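Local structure of S-adenosylmethionine:2-demethylmenaquinone methyltransferase (Geobacillus kaustophilus, 2PCN) at residues Val37-Phe40 / Leu45-Glu48; Arg75-Ala80 / Gly101-Gly106; Tyr141-Ala146 / Val150-Asp155. The protein belongs to the RraA family, whose chains build a mixed alpha-beta fold, and is modelled here as an assembly of three chains. One frame throughout, in Å; residues are numbered along the deposited sequence.

Interaction 1: Val37-Phe40 / Leu45-Glu48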
loop_
_atom_site.group_PDB
_atom_site.type_symbol
_atom_site.label_atom_id
_atom_site.label_comp_id
_atom_site.label_asym_id
_atom_site.label_seq_id
_atom_site.Cartn_x
_atom_site.Cartn_y
_atom_site.Cartn_z
ATOM N N VAL A 37 19.534 5.595 -16.169
ATOM C CA VAL A 37 20.368 6.374 -15.263
ATOM C C VAL A 37 20.684 5.471 -14.077
ATOM O O VAL A 37 19.783 4.878 -13.482
ATOM C CB VAL A 37 19.650 7.635 -14.731
ATOM C CG1 VAL A 37 20.590 8.409 -13.817
ATOM C CG2 VAL A 37 19.199 8.513 -15.881
ATOM N N ASP A 38 21.965 5.366 -13.739
ATOM C CA ASP A 38 22.405 4.535 -12.624
ATOM C C ASP A 38 23.059 5.455 -11.596
ATOM O O ASP A 38 24.103 6.051 -11.858
ATOM C CB ASP A 38 23.399 3.489 -13.135
ATOM C CG ASP A 38 23.724 2.429 -12.101
ATOM O OD1 ASP A 38 22.791 1.908 -11.456
ATOM O OD2 ASP A 38 24.919 2.104 -11.950
ATOM N N VAL A 39 22.432 5.578 -10.429
ATOM C CA VAL A 39 22.939 6.456 -9.376
ATOM C C VAL A 39 22.782 5.856 -7.985
ATOM O O VAL A 39 22.203 4.783 -7.814
ATOM C CB VAL A 39 22.189 7.809 -9.373
ATOM C CG1 VAL A 39 22.332 8.491 -10.727
ATOM C CG2 VAL A 39 20.711 7.582 -9.043
ATOM N N PHE A 40 23.304 6.570 -6.994
ATOM C CA PHE A 40 23.203 6.154 -5.603
ATOM C C PHE A 40 23.047 7.394 -4.728
ATOM O O PHE A 40 24.025 8.080 -4.409
ATOM C CB PHE A 40 24.440 5.363 -5.174
ATOM C CG PHE A 40 24.361 4.843 -3.767
ATOM C CD1 PHE A 40 23.329 3.998 -3.385
ATOM C CD2 PHE A 40 25.307 5.216 -2.819
ATOM C CE1 PHE A 40 23.233 3.529 -2.074
ATOM C CE2 PHE A 40 25.222 4.754 -1.507
ATOM C CZ PHE A 40 24.181 3.908 -1.135
ATOM N N LEU A 45 22.301 13.537 -12.397
ATOM C CA LEU A 45 22.173 12.889 -13.693
ATOM C C LEU A 45 20.723 12.567 -14.021
ATOM O O LEU A 45 20.364 12.428 -15.190
ATOM C CB LEU A 45 23.028 11.622 -13.737
ATOM C CG LEU A 45 24.525 11.948 -13.702
ATOM C CD1 LEU A 45 25.334 10.661 -13.660
ATOM C CD2 LEU A 45 24.888 12.781 -14.931
ATOM N N VAL A 46 19.887 12.444 -12.994
ATOM C CA VAL A 46 18.469 12.183 -13.225
ATOM C C VAL A 46 17.911 13.459 -13.849
ATOM O O VAL A 46 17.167 13.415 -14.828
ATOM C CB VAL A 46 17.710 11.892 -11.909
ATOM C CG1 VAL A 46 16.224 11.714 -12.194
ATOM C CG2 VAL A 46 18.275 10.640 -11.251
ATOM N N ARG A 47 18.291 14.601 -13.283
ATOM C CA ARG A 47 17.825 15.877 -13.808
ATOM C C ARG A 47 18.316 16.116 -15.231
ATOM O O ARG A 47 17.539 16.490 -16.103
ATOM C CB ARG A 47 18.279 17.032 -12.913
ATOM C CG ARG A 47 17.958 18.396 -13.508
ATOM C CD ARG A 47 17.893 19.477 -12.450
ATOM N NE ARG A 47 17.306 20.698 -12.998
ATOM C CZ ARG A 47 16.672 21.616 -12.276
ATOM N NH1 ARG A 47 16.536 21.457 -10.965
ATOM N NH2 ARG A 47 16.165 22.690 -12.868
ATOM N N GLU A 48 19.604 15.902 -15.471
ATOM C CA GLU A 48 20.150 16.128 -16.803
ATOM C C GLU A 48 19.470 15.243 -17.843
ATOM O O GLU A 48 19.232 15.673 -18.976
ATOM C CB GLU A 48 21.663 15.893 -16.804
ATOM C CG GLU A 48 22.381 16.678 -15.718
ATOM C CD GLU A 48 23.871 16.795 -15.962
ATOM O OE1 GLU A 48 24.496 15.776 -16.325
ATOM O OE2 GLU A 48 24.416 17.906 -15.783
#
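Val37, near the end of strand 30-38, meets the first full turn of helix 44-52 through its CG1 methyl, which lies 4.0 Å from Leu45 CB and 4.1 Å from Val46 CG2. CG1 reaches the helix because it stands anti to the backbone N of Val37 (chi1 -179°), beside the carbonyl carbon; CG2, beside the backbone N, merely skirts Leu45 O at 4.1 Å. The valine side chain runs obliquely past that of Leu45 and at about a right angle to that of Val46. A beta-branched residue suits this place: it is at ease in an extended chain and holds two methyls close to the backbone.

Asp38 points the other way, as strand alternation requires, and its OD1 forms a salt bridge with Lys64. Val39, where the regular strand has already ended, turns back to the helix. Its two methyls divide the work: CG1 approaches Leu45 CB at 4.4 Å, while CG2 comes to 4.5 Å from Val46 CG2, both looser than the contacts of Val37. Val39 also packs on Val61, as does Val46. Val46 thus touches both Val37 of strand 30-38 and Val61 of the neighbouring parallel strand 58-62. Lys64 returns here as well, donating to the carbonyl oxygen of Val39.

Strand 30-38, helix 44-52 and strand 58-62 form a beta-alpha-beta unit, and this contact spans the first connection of the unit, from strand into helix. No hydrogen bond or charge pair crosses between the two segments. Their cohesion therefore rests on the burial of aliphatic carbon and on dispersion between methyl and methylene groups, while the polar bonding of the strand is directed to its neighbours in the sheet.

Interaction 2: Arg75-Ala80 / Gly101-Gly106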
loop_
_atom_site.group_PDB
_atom_site.type_symbol
_atom_site.label_atom_id
_atom_site.label_comp_id
_atom_site.label_asym_id
_atom_site.label_seq_id
_atom_site.Cartn_x
_atom_site.Cartn_y
_atom_site.Cartn_z
ATOM N N ARG A 75 9.729 19.471 -9.053
ATOM C CA ARG A 75 10.447 20.266 -10.050
ATOM C C ARG A 75 10.843 19.393 -11.232
ATOM O O ARG A 75 10.614 19.752 -12.389
ATOM C CB ARG A 75 11.704 20.890 -9.449
ATOM C CG ARG A 75 11.449 21.965 -8.408
ATOM C CD ARG A 75 12.771 22.501 -7.900
ATOM N NE ARG A 75 13.608 21.427 -7.375
ATOM C CZ ARG A 75 14.934 21.399 -7.471
ATOM N NH1 ARG A 75 15.580 22.388 -8.076
ATOM N NH2 ARG A 75 15.613 20.380 -6.962
ATOM N N LEU A 76 11.451 18.248 -10.940
ATOM C CA LEU A 76 11.873 17.334 -11.995
ATOM C C LEU A 76 10.687 16.698 -12.706
ATOM O O LEU A 76 10.736 16.467 -13.915
ATOM C CB LEU A 76 12.802 16.253 -11.423
ATOM C CG LEU A 76 14.288 16.643 -11.392
ATOM C CD1 LEU A 76 14.470 17.980 -10.703
ATOM C CD2 LEU A 76 15.088 15.557 -10.684
ATOM N N ALA A 77 9.621 16.409 -11.966
ATOM C CA ALA A 77 8.435 15.819 -12.581
ATOM C C ALA A 77 7.845 16.852 -13.542
ATOM O O ALA A 77 7.335 16.514 -14.608
ATOM C CB ALA A 77 7.410 15.445 -11.514
ATOM N N GLN A 78 7.933 18.118 -13.154
ATOM C CA GLN A 78 7.426 19.208 -13.980
ATOM C C GLN A 78 8.198 19.250 -15.299
ATOM O O GLN A 78 7.615 19.446 -16.368
ATOM C CB GLN A 78 7.584 20.527 -13.230
ATOM C CG GLN A 78 7.023 21.738 -13.940
ATOM C CD GLN A 78 7.079 22.973 -13.064
ATOM O OE1 GLN A 78 8.157 23.448 -12.712
ATOM N NE2 GLN A 78 5.915 23.490 -12.695
ATOM N N ILE A 79 9.514 19.067 -15.221
ATOM C CA ILE A 79 10.340 19.068 -16.424
ATOM C C ILE A 79 9.869 17.932 -17.323
ATOM O O ILE A 79 9.728 18.099 -18.537
ATOM C CB ILE A 79 11.839 18.858 -16.084
ATOM C CG1 ILE A 79 12.364 20.041 -15.269
ATOM C CG2 ILE A 79 12.651 18.692 -17.365
ATOM C CD1 ILE A 79 13.787 19.866 -14.793
ATOM N N ALA A 80 9.615 16.773 -16.722
ATOM C CA ALA A 80 9.154 15.618 -17.479
ATOM C C ALA A 80 7.852 15.938 -18.215
ATOM O O ALA A 80 7.651 15.498 -19.347
ATOM C CB ALA A 80 8.961 14.420 -16.552
ATOM N N GLY A 101 1.055 13.461 -7.856
ATOM C CA GLY A 101 -0.180 12.741 -8.112
ATOM C C GLY A 101 -1.147 13.521 -8.990
ATOM O O GLY A 101 -2.075 12.948 -9.568
ATOM N N ALA A 102 -0.927 14.828 -9.098
ATOM C CA ALA A 102 -1.788 15.697 -9.903
ATOM C C ALA A 102 -1.242 15.960 -11.306
ATOM O O ALA A 102 -1.857 16.682 -12.093
ATOM C CB ALA A 102 -1.999 17.024 -9.174
ATOM N N MET A 103 -0.096 15.367 -11.622
ATOM C CA MET A 103 0.531 15.562 -12.928
ATOM C C MET A 103 0.233 14.437 -13.915
ATOM O O MET A 103 0.207 13.262 -13.546
ATOM C CB MET A 103 2.043 15.724 -12.752
ATOM C CG MET A 103 2.426 16.952 -11.937
ATOM S SD MET A 103 4.214 17.156 -11.756
ATOM C CE MET A 103 4.321 17.629 -10.050
ATOM N N PRO A 104 0.012 14.789 -15.195
ATOM C CA PRO A 104 -0.294 13.838 -16.270
ATOM C C PRO A 104 0.905 13.032 -16.769
ATOM O O PRO A 104 1.188 12.991 -17.970
ATOM C CB PRO A 104 -0.875 14.734 -17.354
ATOM C CG PRO A 104 -0.035 15.973 -17.215
ATOM C CD PRO A 104 0.001 16.174 -15.706
ATOM N N ILE A 105 1.605 12.387 -15.845
ATOM C CA ILE A 105 2.759 11.587 -16.207
ATOM C C ILE A 105 2.841 10.369 -15.295
ATOM O O ILE A 105 2.280 10.364 -14.202
ATOM C CB ILE A 105 4.050 12.424 -16.094
ATOM C CG1 ILE A 105 5.202 11.692 -16.775
ATOM C CG2 ILE A 105 4.361 12.707 -14.632
ATOM C CD1 ILE A 105 6.432 12.534 -16.950
ATOM N N GLY A 106 3.522 9.326 -15.753
ATOM C CA GLY A 106 3.651 8.138 -14.934
ATOM C C GLY A 106 4.863 8.225 -14.028
ATOM O O GLY A 106 5.929 8.674 -14.447
#
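Met103 and Ile105 reach from the loop 101-106 to two small residues of helix 74-82, Ala77 and Ala80. The loop residues supply the length, and the alanines let the helix backbone come close.

Met103 SD lies 3.6 Å from Ala77 CB, and its CE methyl follows at 4.1 Å, so the end of the thioether lies against the alanine methyl. The side chain gets there by leaving with CG anti to its carbonyl carbon (chi1 -63°) and running extended through chi2; it then bends at chi3, with SD foremost and CE beside it. SD also passes 4.1 Å from the amide N of Gln78. An unbranched, flexible methionine suits such a place, since it can adjust to the surface of a helix.

Aliphatic packing makes up the rest. Ile105 sends its CG1 branch, anti to the backbone N (chi1 -167°), across to Ala80, and CD1 at the end of that branch rests by the alanine methyl; the modelled separation there is doubtful. Both loop side chains also touch Cys81, the next residue of the helix.

Pro104 centres an inverse gamma turn, with a weak bond of 2.8 Å from Ile105 N to Met103 O, and this tight bend lies between the two residues that face the helix. Ile105 bonds through its backbone with Lys27, and Gly106 opens strand 106-109.

The contact is helix-to-loop packing in an alpha-beta fold: the connection from helix 97-100 into strand 106-109, which runs parallel to 87-90, lies along one flank of helix 74-82.

Interaction 3: Tyr141-Ala146 / Val150-Asp155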
loop_
_atom_site.group_PDB
_atom_site.type_symbol
_atom_site.label_atom_id
_atom_site.label_comp_id
_atom_site.label_asym_id
_atom_site.label_seq_id
_atom_site.Cartn_x
_atom_site.Cartn_y
_atom_site.Cartn_z
ATOM N N TYR A 141 12.032 -1.196 -24.735
ATOM C CA TYR A 141 10.717 -0.605 -24.501
ATOM C C TYR A 141 10.086 -1.114 -23.213
ATOM O O TYR A 141 10.094 -2.313 -22.940
ATOM C CB TYR A 141 9.787 -0.911 -25.679
ATOM C CG TYR A 141 9.850 0.105 -26.797
ATOM C CD1 TYR A 141 9.004 1.213 -26.802
ATOM C CD2 TYR A 141 10.769 -0.027 -27.837
ATOM C CE1 TYR A 141 9.069 2.167 -27.816
ATOM C CE2 TYR A 141 10.844 0.922 -28.857
ATOM C CZ TYR A 141 9.991 2.015 -28.840
ATOM O OH TYR A 141 10.059 2.954 -29.846
ATOM N N VAL A 142 9.531 -0.199 -22.424
ATOM C CA VAL A 142 8.896 -0.583 -21.173
ATOM C C VAL A 142 7.412 -0.223 -21.172
ATOM O O VAL A 142 7.011 0.832 -21.663
ATOM C CB VAL A 142 9.600 0.084 -19.963
ATOM C CG1 VAL A 142 9.510 1.600 -20.068
ATOM C CG2 VAL A 142 8.982 -0.410 -18.663
ATOM N N TYR A 143 6.602 -1.120 -20.628
ATOM C CA TYR A 143 5.162 -0.919 -20.548
ATOM C C TYR A 143 4.782 -1.064 -19.083
ATOM O O TYR A 143 5.142 -2.048 -18.436
ATOM C CB TYR A 143 4.436 -1.979 -21.377
ATOM C CG TYR A 143 4.843 -1.989 -22.834
ATOM C CD1 TYR A 143 4.222 -1.152 -23.758
ATOM C CD2 TYR A 143 5.875 -2.812 -23.280
ATOM C CE1 TYR A 143 4.619 -1.134 -25.096
ATOM C CE2 TYR A 143 6.280 -2.803 -24.613
ATOM C CZ TYR A 143 5.650 -1.963 -25.515
ATOM O OH TYR A 143 6.048 -1.959 -26.834
ATOM N N ALA A 144 4.069 -0.079 -18.556
ATOM C CA ALA A 144 3.669 -0.129 -17.162
ATOM C C ALA A 144 2.204 0.210 -16.953
ATOM O O ALA A 144 1.617 0.999 -17.695
ATOM C CB ALA A 144 4.540 0.816 -16.341
ATOM N N ASP A 145 1.614 -0.408 -15.938
ATOM C CA ASP A 145 0.231 -0.132 -15.587
ATOM C C ASP A 145 -0.049 -0.639 -14.182
ATOM O O ASP A 145 0.872 -1.029 -13.460
ATOM C CB ASP A 145 -0.753 -0.726 -16.614
ATOM C CG ASP A 145 -0.808 -2.240 -16.590
ATOM O OD1 ASP A 145 -0.156 -2.864 -15.729
ATOM O OD2 ASP A 145 -1.525 -2.805 -17.445
ATOM N N ALA A 146 -1.317 -0.618 -13.791
ATOM C CA ALA A 146 -1.725 -1.047 -12.458
ATOM C C ALA A 146 -1.352 -2.482 -12.084
ATOM O O ALA A 146 -1.260 -2.804 -10.899
ATOM C CB ALA A 146 -3.233 -0.846 -12.296
ATOM N N VAL A 150 6.548 -4.531 -17.634
ATOM C CA VAL A 150 7.197 -5.497 -18.506
ATOM C C VAL A 150 8.094 -4.778 -19.505
ATOM O O VAL A 150 7.794 -3.664 -19.936
ATOM C CB VAL A 150 6.162 -6.361 -19.261
ATOM C CG1 VAL A 150 5.282 -7.093 -18.255
ATOM C CG2 VAL A 150 5.317 -5.497 -20.186
ATOM N N VAL A 151 9.196 -5.426 -19.865
ATOM C CA VAL A 151 10.167 -4.845 -20.784
ATOM C C VAL A 151 10.417 -5.713 -22.013
ATOM O O VAL A 151 10.637 -6.917 -21.898
ATOM C CB VAL A 151 11.515 -4.626 -20.068
ATOM C CG1 VAL A 151 12.531 -4.040 -21.032
ATOM C CG2 VAL A 151 11.320 -3.713 -18.866
ATOM N N ALA A 152 10.385 -5.090 -23.188
ATOM C CA ALA A 152 10.637 -5.787 -24.447
ATOM C C ALA A 152 11.864 -5.137 -25.087
ATOM O O ALA A 152 12.174 -3.981 -24.802
ATOM C CB ALA A 152 9.430 -5.663 -25.371
ATOM N N ASN A 153 12.567 -5.868 -25.944
ATOM C CA ASN A 153 13.755 -5.311 -26.580
ATOM C C ASN A 153 13.440 -4.449 -27.797
ATOM O O ASN A 153 14.346 -3.997 -28.498
ATOM C CB ASN A 153 14.727 -6.430 -26.961
ATOM C CG ASN A 153 15.426 -7.029 -25.754
ATOM O OD1 ASN A 153 16.228 -7.954 -25.881
ATOM N ND2 ASN A 153 15.126 -6.499 -24.570
ATOM N N LYS A 154 12.155 -4.220 -28.040
ATOM C CA LYS A 154 11.717 -3.396 -29.160
ATOM C C LYS A 154 10.231 -3.084 -29.062
ATOM O O LYS A 154 9.515 -3.691 -28.266
ATOM C CB LYS A 154 12.029 -4.090 -30.492
ATOM C CG LYS A 154 11.580 -5.543 -30.591
ATOM C CD LYS A 154 10.074 -5.681 -30.731
ATOM C CE LYS A 154 9.685 -7.131 -30.966
ATOM N NZ LYS A 154 10.141 -8.021 -29.859
ATOM N N ASP A 155 9.773 -2.131 -29.866
ATOM C CA ASP A 155 8.368 -1.749 -29.864
ATOM C C ASP A 155 7.530 -2.936 -30.332
ATOM O O ASP A 155 7.571 -3.311 -31.503
ATOM C CB ASP A 155 8.145 -0.557 -30.797
ATOM C CG ASP A 155 6.784 0.080 -30.609
ATOM O OD1 ASP A 155 5.779 -0.660 -30.588
ATOM O OD2 ASP A 155 6.722 1.322 -30.486
#
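Tyr141 and Ala152 form a hydrogen-bonded antiparallel pair in the beta hairpin of strands 141-145 and 148-152, with Tyr141 N to Ala152 O and Ala152 N to Tyr141 O both at 2.8 Å. Tyr143 and Val150 form the next such pair, joined by Tyr143 N to Val150 O at 2.9 Å and Val150 N to Tyr143 O at 3.0 Å. All four bonds are nearly straight.

Between them, Val142 and Val151 make the non-hydrogen-bonded pair, and their CG2 methyls meet at 4.1 Å. Trp136 packs against both valines. Beta-branched side chains suit this extended backbone.

On the other face from the two valines, Tyr143 CB rests 3.8 Å from Val150 CG2, while the small Ala152 has its CB at the edge of the Tyr143 ring. Tyr143 OH hydrogen-bonds with Leu156 N, as the chain beyond the strand folds back over the tyrosines.

There Asp155 lies over one face of the Tyr141 ring, its carboxylate plane turned 57° from the ring and its OD1 held by Leu157 N. With CG anti to the backbone N (chi1 -167°), the carboxylate stretches across the ring, and Asp155 CB makes a CH-pi contact, 3.8 Å from the ring centroid and 19° off the normal.

In the fold
From the N terminus, interaction 1 comes first, closing the short connection from strand 30-38 into helix 44-52. Interaction 2 closes a longer stretch of chain that includes strands 87-90 and 93-94 and helix 97-100, bringing the approach to strand 106-109 back to helix 74-82. Interaction 3 closes the hairpin near the C terminus. The three follow in series, none nested or crossed. Interactions 1 and 2, with centres about 17 Å apart, touch where helices 44-52 and 74-82 meet: Val46 and Arg47 pack on Leu76, and Arg47 also on Ile79. Interaction 3 lies across the chain's centre from interaction 1, yet both reach one sheet, in which strands 30-38 and 141-145 are neighbours.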